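Local coordinates for protein globin (Chloroflexus aurantiacus, PDB 5D1V) that binds heme as a group II truncated hemoglobin of a thermophilic phototrophic bacterium and probably binds and carries oxygen, at residues A[52-55]-A[59-62]; A[45-50]-A[64-69]; A[20-25]-A[96-101]. All coordinates share one frame; numbering follows the deposited sequence.

Overall arrangement
The three contacts show how a small all-helical globin changes its chemistry with place. Contacts 1 and 2 use the same two helices, 42-55 and 61-66; their centres lie about 7 Å apart and both reach the heme. Contact 1, partly buried, closes the turn between these helices with stacked planar groups and a proline. Contact 2, a surface contact, brings together a histidine, an arginine and a heme propionate. Contact 3, partly buried like contact 1, its centre about 17 Å from that of contact 1 and 18 Å from that of contact 2, joins helices 13-28 and 82-98 through an isoleucine, away from the heme. K45 of contact 2 forms a salt bridge with D21 of contact 3.

Contact 1: A[52-55]-A[59-62]; sequences LMQY and PRTY. With HEM (protoporphyrin IX containing Fe), chain C.
The amide of Q54 lies flat against the guanidinium of R60, the two planes only 6° apart, with Q54 CD 3.7 Å above the centre of the arginine group. The torsions of the glutamine bring the amide there: CG stands anti to the backbone N (chi1 180°) and the chain runs on extended, carrying the amide away from helix 42-55 and across the turn. R60 comes back to meet it by folding at chi2 and chi3, and Q54 CG approaches R60 NH1 to 3.6 Å over the same face. Beyond the stack, Q54 OE1 sits 3.3 Å from R60 CA and accepts a hydrogen bond from the backbone N of S63, in the first turn of the next helix. This is a short connection between consecutive helices of the truncated globin fold: helix 42-55 ends, three residues intervene between the segments, and R60 occupies the N-cap position of helix 61-66. P59 O lies 3.4 Å from Q54 CA in a CA-H...O contact, while P59 CD meets M53 CE at 4.0 Å. M53 also packs on Y7 and F16. Y62 turns its CB toward the Q54 amide, 3.5 Å from OE1, and the amide and phenol planes stand 82° apart. The Y62 ring is directed to the heme, where OH donates a 2.8 Å hydrogen bond to propionate oxygen O2A of HEM. A water bridges Q54 O and, weakly, R60 NH1.

Contact 2: A[45-50]-A[64-69]; sequences KEHQRL and ERRGHP. With HEM (protoporphyrin IX containing Fe), chain C.
The backbones stay well apart, the closest CA atoms, those of H47 and R66, being 8.0 Å from each other, and side chains span the gap between helix 42-55 and the end of helix 61-66. R66 lays its guanidinium flat on the imidazole of H47, planes 8° apart and centres 4.1 Å from each other. Its CD stands over the same ring face, 3.7 Å from the centroid of H47, in a CH-pi contact. Bends at chi2 and chi3 fold the arginine back so that one edge of the group faces the heme propionate. There R66 NE donates a nearly straight bond to HEM O2A, 2.9 Å long at 168°, and R66 NH2 a more bent one to HEM O1A, 2.8 Å. Two bonds at the edge and a ring across one face together fix the guanidinium's rotation. With a leucine here the two N-H donors are gone, and the propionate, left to Y62, would probably be freer to turn, as would the H47 ring without its flat partner. H47 is the predicted distal residue of the heme, yet its ring is turned to R66, while a water binds the iron. Farther out, L50 CD1 touches R65 NE at 3.9 Å, and E46, salt-bridged to R49, keeps its carboxylate too far from R65 to count as an ion pair. The contact lies at one heme propionate, among several neighbours: helix 13-28 packs against K45, Q48 and R49, helix 82-98 meets Q48 through W88 and M92, and R74 holds the backbone oxygens of R66, H68 and P69.

Contact 3: A[20-25]-A[96-101]; sequences VDIFYA and LNEAGV
I22 of helix 13-28 bridges to the end of helix 82-98 in the truncated globin fold, away from the heme, and the second helix closes at this point with a Schellman motif. Along 96-101, L96 comes first: its side chain points away from segment 20-25 and packs on M109 and F113 of helix 105-119, while its O accepts the 3.3 Å bond from V101 N that helps close the helix end. E98 then turns toward I22. Its CB meets I22 CD1 at 3.8 Å, and the extended chain runs obliquely across the isoleucine, whose CG2 branch lies near the carboxylate; a long, weak ion pair links the acid to R26. A99 follows, offering its methyl and backbone to CD1: A99 N lies 4.0 Å from I22 CD1, and A99 O accepts a hydrogen bond from R18. G100 takes positive phi (79°), a conformation that favours glycine, and turns the chain out of the helix. V101 packs on M109 and I19. On I22 itself, CG1, anti to the carbonyl carbon (chi1 -70°), runs with CD1 into the space between E98 CB and A99, while CG2 stops 3.5 Å from E98 OE1.

Contact 1: A[52-55]-A[59-62]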
loop_
_atom_site.group_PDB
_atom_site.type_symbol
_atom_site.label_atom_id
_atom_site.label_comp_id
_atom_site.label_asym_id
_atom_site.label_seq_id
_atom_site.Cartn_x
_atom_site.Cartn_y
_atom_site.Cartn_z
ATOM N N LEU A 52 2.027 13.384 17.192
ATOM C CA LEU A 52 1.911 13.723 15.787
ATOM C C LEU A 52 1.727 15.228 15.619
ATOM O O LEU A 52 2.353 15.860 14.754
ATOM C CB LEU A 52 0.758 12.966 15.138
ATOM C CG LEU A 52 0.965 11.446 15.104
ATOM C CD1 LEU A 52 -0.328 10.738 14.660
ATOM C CD2 LEU A 52 2.135 11.057 14.210
ATOM N N MET A 53 0.875 15.799 16.455
ATOM C CA MET A 53 0.625 17.237 16.400
ATOM C C MET A 53 1.922 18.023 16.550
ATOM O O MET A 53 2.197 18.969 15.803
ATOM C CB MET A 53 -0.366 17.656 17.500
ATOM C CG MET A 53 -1.782 17.163 17.237
ATOM S SD MET A 53 -2.863 17.379 18.659
ATOM C CE MET A 53 -2.700 19.122 18.939
ATOM N N GLN A 54 2.723 17.623 17.520
ATOM C CA GLN A 54 3.994 18.284 17.793
ATOM C C GLN A 54 5.012 18.078 16.689
ATOM O O GLN A 54 5.660 19.021 16.257
ATOM C CB GLN A 54 4.565 17.775 19.104
ATOM C CG GLN A 54 5.904 18.396 19.483
ATOM C CD GLN A 54 6.372 17.901 20.835
ATOM O OE1 GLN A 54 5.827 18.279 21.869
ATOM N NE2 GLN A 54 7.368 17.017 20.824
ATOM N N TYR A 55 5.146 16.838 16.234
ATOM C CA TYR A 55 6.161 16.516 15.236
ATOM C C TYR A 55 5.965 17.341 13.968
ATOM O O TYR A 55 6.931 17.868 13.396
ATOM C CB TYR A 55 6.158 15.024 14.901
ATOM C CG TYR A 55 7.291 14.673 13.946
ATOM C CD1 TYR A 55 8.574 14.420 14.429
ATOM C CD2 TYR A 55 7.095 14.664 12.569
ATOM C CE1 TYR A 55 9.616 14.142 13.564
ATOM C CE2 TYR A 55 8.150 14.384 11.694
ATOM C CZ TYR A 55 9.399 14.124 12.207
ATOM O OH TYR A 55 10.456 13.854 11.371
ATOM N N PRO A 59 1.290 22.345 18.543
ATOM C CA PRO A 59 1.602 22.561 19.957
ATOM C C PRO A 59 2.624 21.576 20.511
ATOM O O PRO A 59 2.685 20.428 20.047
ATOM C CB PRO A 59 0.257 22.361 20.656
ATOM C CG PRO A 59 -0.784 22.625 19.619
ATOM C CD PRO A 59 -0.159 22.144 18.325
ATOM N N ARG A 60 3.377 22.027 21.518
ATOM C CA ARG A 60 4.395 21.213 22.186
ATOM C C ARG A 60 3.828 20.511 23.401
ATOM O O ARG A 60 4.553 20.218 24.357
ATOM C CB ARG A 60 5.566 22.061 22.649
ATOM C CG ARG A 60 6.101 23.046 21.648
ATOM C CD ARG A 60 6.918 22.389 20.605
ATOM N NE ARG A 60 7.957 21.538 21.170
ATOM C CZ ARG A 60 8.752 20.765 20.439
ATOM N NH1 ARG A 60 8.647 20.766 19.115
ATOM N NH2 ARG A 60 9.648 19.998 21.032
ATOM N N THR A 61 2.525 20.262 23.381
ATOM C CA THR A 61 1.864 19.636 24.519
ATOM C C THR A 61 2.459 18.245 24.825
ATOM O O THR A 61 2.620 17.849 25.986
ATOM C CB THR A 61 0.353 19.529 24.257
ATOM O OG1 THR A 61 -0.126 20.800 23.818
ATOM C CG2 THR A 61 -0.398 19.134 25.491
ATOM N N TYR A 62 2.824 17.513 23.777
ATOM C CA TYR A 62 3.406 16.206 23.972
ATOM C C TYR A 62 4.615 16.290 24.919
ATOM O O TYR A 62 4.703 15.545 25.909
ATOM C CB TYR A 62 3.837 15.567 22.641
ATOM C CG TYR A 62 4.460 14.214 22.886
ATOM C CD1 TYR A 62 3.682 13.070 23.027
ATOM C CD2 TYR A 62 5.831 14.091 23.017
ATOM C CE1 TYR A 62 4.264 11.858 23.283
ATOM C CE2 TYR A 62 6.417 12.886 23.259
ATOM C CZ TYR A 62 5.642 11.775 23.408
ATOM O OH TYR A 62 6.262 10.571 23.678
HETATM C CHA HEM C . 3.042 4.032 21.532
HETATM C CHB HEM C . 4.277 6.551 17.566
HETATM C CHC HEM C . 5.261 2.364 15.262
HETATM C CHD HEM C . 2.925 0.038 18.820
HETATM C C1A HEM C . 3.335 5.070 20.686
HETATM C C2A HEM C . 3.389 6.477 21.049
HETATM C C3A HEM C . 3.740 7.168 19.955
HETATM C C4A HEM C . 3.922 6.216 18.860
HETATM C CMA HEM C . 3.940 8.700 19.744
HETATM C CAA HEM C . 3.104 7.021 22.467
HETATM C CBA HEM C . 4.471 7.322 23.103
HETATM C CGA HEM C . 4.255 7.680 24.563
HETATM O O1A HEM C . 3.875 6.792 25.363
HETATM O O2A HEM C . 4.476 8.850 24.941
HETATM C C1B HEM C . 4.669 5.637 16.598
HETATM C C2B HEM C . 5.215 5.945 15.294
HETATM C C3B HEM C . 5.494 4.770 14.687
HETATM C C4B HEM C . 5.111 3.705 15.556
HETATM C CMB HEM C . 5.423 7.381 14.753
HETATM C CAB HEM C . 6.076 4.460 13.291
HETATM C CBB HEM C . 6.086 5.425 12.371
HETATM C C1C HEM C . 4.695 1.354 16.000
HETATM C C2C HEM C . 4.639 -0.055 15.640
HETATM C C3C HEM C . 3.989 -0.672 16.660
HETATM C C4C HEM C . 3.599 0.303 17.649
HETATM C CMC HEM C . 5.267 -0.653 14.347
HETATM C CAC HEM C . 3.611 -2.149 16.770
HETATM C CBC HEM C . 3.423 -2.762 15.607
HETATM C C1D HEM C . 2.805 0.890 19.895
HETATM C C2D HEM C . 2.314 0.556 21.227
HETATM C C3D HEM C . 2.364 1.672 21.979
HETATM C C4D HEM C . 2.875 2.737 21.138
HETATM C CMD HEM C . 1.854 -0.842 21.668
HETATM C CAD HEM C . 1.958 1.837 23.452
HETATM C CBD HEM C . 0.530 2.361 23.480
HETATM C CGD HEM C . 0.052 2.599 24.881
HETATM O O1D HEM C . -1.187 2.733 25.048
HETATM O O2D HEM C . 0.895 2.635 25.819
HETATM N NA HEM C . 3.684 4.953 19.346
HETATM N NB HEM C . 4.626 4.265 16.725
HETATM N NC HEM C . 4.085 1.514 17.230
HETATM N ND HEM C . 3.134 2.220 19.896
HETATM FE FE HEM C . 3.847 3.213 18.282
HETATM O O HOH W 1 5.932 21.595 17.233
HETATM O O HOH W 2 1.800 3.475 17.644
#

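Contact 2: A[45-50]-A[64-69]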
loop_
_atom_site.group_PDB
_atom_site.type_symbol
_atom_site.label_atom_id
_atom_site.label_comp_id
_atom_site.label_asym_id
_atom_site.label_seq_id
_atom_site.Cartn_x
_atom_site.Cartn_y
_atom_site.Cartn_z
ATOM N N LYS A 45 -3.590 6.591 23.116
ATOM C CA LYS A 45 -4.189 7.248 21.964
ATOM C C LYS A 45 -3.954 8.751 22.014
ATOM O O LYS A 45 -3.517 9.329 21.016
ATOM C CB LYS A 45 -5.689 6.936 21.891
ATOM C CG LYS A 45 -6.401 7.514 20.705
ATOM C CD LYS A 45 -7.906 7.166 20.787
ATOM C CE LYS A 45 -8.650 7.842 19.652
ATOM N NZ LYS A 45 -10.072 8.128 19.974
ATOM N N GLU A 46 -4.190 9.367 23.178
ATOM C CA GLU A 46 -3.973 10.802 23.322
ATOM C C GLU A 46 -2.492 11.132 23.156
ATOM O O GLU A 46 -2.151 12.133 22.518
ATOM C CB GLU A 46 -4.480 11.327 24.674
ATOM C CG GLU A 46 -4.156 12.825 24.838
ATOM C CD GLU A 46 -4.790 13.480 26.036
ATOM O OE1 GLU A 46 -4.994 12.788 27.058
ATOM O OE2 GLU A 46 -5.061 14.701 25.951
ATOM N N HIS A 47 -1.618 10.285 23.704
ATOM C CA HIS A 47 -0.181 10.515 23.600
ATOM C C HIS A 47 0.231 10.460 22.147
ATOM O O HIS A 47 1.024 11.294 21.694
ATOM C CB HIS A 47 0.620 9.492 24.426
ATOM C CG HIS A 47 0.441 9.664 25.897
ATOM N ND1 HIS A 47 0.603 8.633 26.800
ATOM C CD2 HIS A 47 0.099 10.753 26.625
ATOM C CE1 HIS A 47 0.365 9.083 28.016
ATOM N NE2 HIS A 47 0.063 10.367 27.939
ATOM N N GLN A 48 -0.312 9.510 21.391
ATOM C CA GLN A 48 0.080 9.433 19.998
ATOM C C GLN A 48 -0.405 10.673 19.223
ATOM O O GLN A 48 0.345 11.231 18.409
ATOM C CB GLN A 48 -0.457 8.185 19.337
ATOM C CG GLN A 48 0.184 8.006 17.953
ATOM C CD GLN A 48 -0.518 7.005 17.126
ATOM O OE1 GLN A 48 -1.736 7.061 16.981
ATOM N NE2 GLN A 48 0.238 6.064 16.567
ATOM N N ARG A 49 -1.653 11.087 19.442
ATOM C CA ARG A 49 -2.177 12.299 18.806
ATOM C C ARG A 49 -1.292 13.508 19.114
ATOM O O ARG A 49 -0.909 14.232 18.193
ATOM C CB ARG A 49 -3.612 12.601 19.230
ATOM C CG ARG A 49 -4.177 13.862 18.550
ATOM C CD ARG A 49 -5.591 14.163 18.945
ATOM N NE ARG A 49 -5.816 13.996 20.382
ATOM C CZ ARG A 49 -5.734 14.959 21.292
ATOM N NH1 ARG A 49 -5.453 16.221 20.953
ATOM N NH2 ARG A 49 -5.954 14.652 22.558
ATOM N N LEU A 50 -0.942 13.708 20.391
ATOM C CA LEU A 50 -0.149 14.870 20.771
ATOM C C LEU A 50 1.238 14.814 20.126
ATOM O O LEU A 50 1.770 15.841 19.691
ATOM C CB LEU A 50 -0.016 14.968 22.279
ATOM C CG LEU A 50 -1.361 15.173 22.997
ATOM C CD1 LEU A 50 -1.153 15.166 24.506
ATOM C CD2 LEU A 50 -2.082 16.441 22.575
ATOM N N GLU A 64 5.458 18.563 26.999
ATOM C CA GLU A 64 5.085 19.007 28.331
ATOM C C GLU A 64 4.603 17.836 29.168
ATOM O O GLU A 64 4.792 17.818 30.395
ATOM C CB GLU A 64 4.010 20.094 28.238
ATOM C CG GLU A 64 4.557 21.414 27.729
ATOM C CD GLU A 64 3.482 22.339 27.187
ATOM O OE1 GLU A 64 2.282 22.047 27.395
ATOM O OE2 GLU A 64 3.851 23.346 26.535
ATOM N N ARG A 65 4.008 16.843 28.515
ATOM C CA ARG A 65 3.427 15.693 29.227
ATOM C C ARG A 65 4.360 14.500 29.285
ATOM O O ARG A 65 4.333 13.737 30.253
ATOM C CB ARG A 65 2.109 15.249 28.567
ATOM C CG ARG A 65 0.972 16.165 28.748
ATOM C CD ARG A 65 -0.341 15.403 29.028
ATOM N NE ARG A 65 -1.481 15.986 28.327
ATOM C CZ ARG A 65 -1.976 17.198 28.564
ATOM N NH1 ARG A 65 -1.440 17.979 29.495
ATOM N NH2 ARG A 65 -3.011 17.633 27.859
ATOM N N ARG A 66 5.172 14.318 28.244
ATOM C CA ARG A 66 5.940 13.101 28.083
ATOM C C ARG A 66 7.441 13.285 27.922
ATOM O O ARG A 66 8.179 12.302 27.895
ATOM C CB ARG A 66 5.423 12.333 26.865
ATOM C CG ARG A 66 3.946 11.984 26.939
ATOM C CD ARG A 66 3.623 10.999 28.008
ATOM N NE ARG A 66 3.974 9.623 27.643
ATOM C CZ ARG A 66 3.954 8.595 28.490
ATOM N NH1 ARG A 66 3.619 8.765 29.778
ATOM N NH2 ARG A 66 4.279 7.388 28.055
ATOM N N GLY A 67 7.902 14.519 27.802
ATOM C CA GLY A 67 9.324 14.778 27.598
ATOM C C GLY A 67 9.686 14.477 26.158
ATOM O O GLY A 67 8.826 14.532 25.298
ATOM N N HIS A 68 10.925 14.096 25.897
ATOM C CA HIS A 68 11.351 13.797 24.537
ATOM C C HIS A 68 10.637 12.533 24.058
ATOM O O HIS A 68 10.384 11.619 24.850
ATOM C CB HIS A 68 12.868 13.629 24.481
ATOM C CG HIS A 68 13.430 13.579 23.090
ATOM N ND1 HIS A 68 13.381 12.448 22.304
ATOM C CD2 HIS A 68 14.094 14.515 22.370
ATOM C CE1 HIS A 68 13.981 12.696 21.148
ATOM N NE2 HIS A 68 14.436 13.935 21.174
ATOM N N PRO A 69 10.288 12.472 22.765
ATOM C CA PRO A 69 9.567 11.284 22.301
ATOM C C PRO A 69 10.338 9.972 22.480
ATOM O O PRO A 69 9.723 8.988 22.891
ATOM C CB PRO A 69 9.296 11.597 20.820
ATOM C CG PRO A 69 9.261 13.090 20.778
ATOM C CD PRO A 69 10.351 13.507 21.718
HETATM C CHA HEM C . 3.042 4.032 21.532
HETATM C CHB HEM C . 4.277 6.551 17.566
HETATM C CHC HEM C . 5.261 2.364 15.262
HETATM C CHD HEM C . 2.925 0.038 18.820
HETATM C C1A HEM C . 3.335 5.070 20.686
HETATM C C2A HEM C . 3.389 6.477 21.049
HETATM C C3A HEM C . 3.740 7.168 19.955
HETATM C C4A HEM C . 3.922 6.216 18.860
HETATM C CMA HEM C . 3.940 8.700 19.744
HETATM C CAA HEM C . 3.104 7.021 22.467
HETATM C CBA HEM C . 4.471 7.322 23.103
HETATM C CGA HEM C . 4.255 7.680 24.563
HETATM O O1A HEM C . 3.875 6.792 25.363
HETATM O O2A HEM C . 4.476 8.850 24.941
HETATM C C1B HEM C . 4.669 5.637 16.598
HETATM C C2B HEM C . 5.215 5.945 15.294
HETATM C C3B HEM C . 5.494 4.770 14.687
HETATM C C4B HEM C . 5.111 3.705 15.556
HETATM C CMB HEM C . 5.423 7.381 14.753
HETATM C CAB HEM C . 6.076 4.460 13.291
HETATM C CBB HEM C . 6.086 5.425 12.371
HETATM C C1C HEM C . 4.695 1.354 16.000
HETATM C C2C HEM C . 4.639 -0.055 15.640
HETATM C C3C HEM C . 3.989 -0.672 16.660
HETATM C C4C HEM C . 3.599 0.303 17.649
HETATM C CMC HEM C . 5.267 -0.653 14.347
HETATM C CAC HEM C . 3.611 -2.149 16.770
HETATM C CBC HEM C . 3.423 -2.762 15.607
HETATM C C1D HEM C . 2.805 0.890 19.895
HETATM C C2D HEM C . 2.314 0.556 21.227
HETATM C C3D HEM C . 2.364 1.672 21.979
HETATM C C4D HEM C . 2.875 2.737 21.138
HETATM C CMD HEM C . 1.854 -0.842 21.668
HETATM C CAD HEM C . 1.958 1.837 23.452
HETATM C CBD HEM C . 0.530 2.361 23.480
HETATM C CGD HEM C . 0.052 2.599 24.881
HETATM O O1D HEM C . -1.187 2.733 25.048
HETATM O O2D HEM C . 0.895 2.635 25.819
HETATM N NA HEM C . 3.684 4.953 19.346
HETATM N NB HEM C . 4.626 4.265 16.725
HETATM N NC HEM C . 4.085 1.514 17.230
HETATM N ND HEM C . 3.134 2.220 19.896
HETATM FE FE HEM C . 3.847 3.213 18.282
HETATM O O HOH W 2 1.800 3.475 17.644
#

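Contact 3: A[20-25]-A[96-101]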
loop_
_atom_site.group_PDB
_atom_site.type_symbol
_atom_site.label_atom_id
_atom_site.label_comp_id
_atom_site.label_asym_id
_atom_site.label_seq_id
_atom_site.Cartn_x
_atom_site.Cartn_y
_atom_site.Cartn_z
ATOM N N VAL A 20 -6.140 9.921 14.102
ATOM C CA VAL A 20 -5.840 8.980 15.193
ATOM C C VAL A 20 -7.076 8.143 15.514
ATOM O O VAL A 20 -6.940 6.964 15.817
ATOM C CB VAL A 20 -5.320 9.722 16.445
ATOM C CG1 VAL A 20 -5.183 8.777 17.612
ATOM C CG2 VAL A 20 -3.985 10.383 16.149
ATOM N N ASP A 21 -8.267 8.732 15.430
ATOM C CA ASP A 21 -9.498 7.963 15.625
ATOM C C ASP A 21 -9.560 6.796 14.621
ATOM O O ASP A 21 -9.914 5.674 14.971
ATOM C CB ASP A 21 -10.763 8.823 15.462
ATOM C CG ASP A 21 -11.057 9.727 16.666
ATOM O OD1 ASP A 21 -10.345 9.685 17.688
ATOM O OD2 ASP A 21 -12.039 10.479 16.572
ATOM N N ILE A 22 -9.243 7.070 13.368
ATOM C CA ILE A 22 -9.392 6.069 12.318
ATOM C C ILE A 22 -8.323 4.991 12.518
ATOM O O ILE A 22 -8.572 3.783 12.392
ATOM C CB ILE A 22 -9.320 6.730 10.944
ATOM C CG1 ILE A 22 -10.572 7.574 10.718
ATOM C CG2 ILE A 22 -9.237 5.681 9.834
ATOM C CD1 ILE A 22 -10.444 8.520 9.519
ATOM N N PHE A 23 -7.121 5.446 12.846
ATOM C CA PHE A 23 -5.985 4.558 13.039
ATOM C C PHE A 23 -6.300 3.614 14.203
ATOM O O PHE A 23 -6.180 2.406 14.063
ATOM C CB PHE A 23 -4.714 5.357 13.291
ATOM C CG PHE A 23 -3.544 4.518 13.688
ATOM C CD1 PHE A 23 -2.888 3.759 12.741
ATOM C CD2 PHE A 23 -3.103 4.477 14.996
ATOM C CE1 PHE A 23 -1.811 2.985 13.075
ATOM C CE2 PHE A 23 -2.008 3.681 15.348
ATOM C CZ PHE A 23 -1.375 2.934 14.375
ATOM N N TYR A 24 -6.734 4.163 15.335
ATOM C CA TYR A 24 -6.960 3.334 16.513
ATOM C C TYR A 24 -8.132 2.370 16.331
ATOM O O TYR A 24 -8.101 1.253 16.851
ATOM C CB TYR A 24 -7.150 4.215 17.743
ATOM C CG TYR A 24 -5.881 4.259 18.566
ATOM C CD1 TYR A 24 -4.829 5.085 18.223
ATOM C CD2 TYR A 24 -5.729 3.438 19.662
ATOM C CE1 TYR A 24 -3.659 5.098 18.948
ATOM C CE2 TYR A 24 -4.578 3.441 20.401
ATOM C CZ TYR A 24 -3.530 4.269 20.040
ATOM O OH TYR A 24 -2.383 4.277 20.795
ATOM N N ALA A 25 -9.138 2.768 15.560
ATOM C CA ALA A 25 -10.255 1.862 15.285
ATOM C C ALA A 25 -9.744 0.616 14.570
ATOM O O ALA A 25 -10.162 -0.519 14.868
ATOM C CB ALA A 25 -11.338 2.560 14.445
ATOM N N LEU A 96 -4.551 8.368 6.967
ATOM C CA LEU A 96 -4.255 9.599 6.223
ATOM C C LEU A 96 -5.188 9.778 5.052
ATOM O O LEU A 96 -5.700 10.870 4.799
ATOM C CB LEU A 96 -2.832 9.588 5.704
ATOM C CG LEU A 96 -1.740 9.592 6.765
ATOM C CD1 LEU A 96 -0.397 9.562 6.033
ATOM C CD2 LEU A 96 -1.834 10.822 7.684
ATOM N N ASN A 97 -5.407 8.699 4.328
ATOM C CA ASN A 97 -6.297 8.771 3.172
ATOM C C ASN A 97 -7.749 9.038 3.579
ATOM O O ASN A 97 -8.401 9.917 3.012
ATOM C CB ASN A 97 -6.166 7.495 2.351
ATOM C CG ASN A 97 -4.824 7.417 1.617
ATOM O OD1 ASN A 97 -3.769 7.778 2.165
ATOM N ND2 ASN A 97 -4.865 6.974 0.363
ATOM N N GLU A 98 -8.252 8.314 4.581
ATOM C CA GLU A 98 -9.631 8.462 5.023
ATOM C C GLU A 98 -9.901 9.787 5.750
ATOM O O GLU A 98 -11.006 10.296 5.673
ATOM C CB GLU A 98 -10.013 7.284 5.904
ATOM C CG GLU A 98 -10.048 6.001 5.126
ATOM C CD GLU A 98 -10.517 4.820 5.951
ATOM O OE1 GLU A 98 -11.215 5.026 6.964
ATOM O OE2 GLU A 98 -10.186 3.686 5.564
ATOM N N ALA A 99 -8.892 10.383 6.375
ATOM C CA ALA A 99 -9.055 11.643 7.101
ATOM C C ALA A 99 -9.047 12.848 6.171
ATOM O O ALA A 99 -9.304 13.960 6.606
ATOM C CB ALA A 99 -7.980 11.799 8.132
ATOM N N GLY A 100 -8.742 12.618 4.901
ATOM C CA GLY A 100 -8.756 13.675 3.914
ATOM C C GLY A 100 -7.539 14.585 3.920
ATOM O O GLY A 100 -7.636 15.755 3.576
ATOM N N VAL A 101 -6.383 14.048 4.273
ATOM C CA VAL A 101 -5.181 14.856 4.323
ATOM C C VAL A 101 -4.782 15.209 2.900
ATOM O O VAL A 101 -4.594 14.314 2.088
ATOM C CB VAL A 101 -4.049 14.120 5.040
ATOM C CG1 VAL A 101 -2.814 14.983 5.123
ATOM C CG2 VAL A 101 -4.517 13.678 6.442
#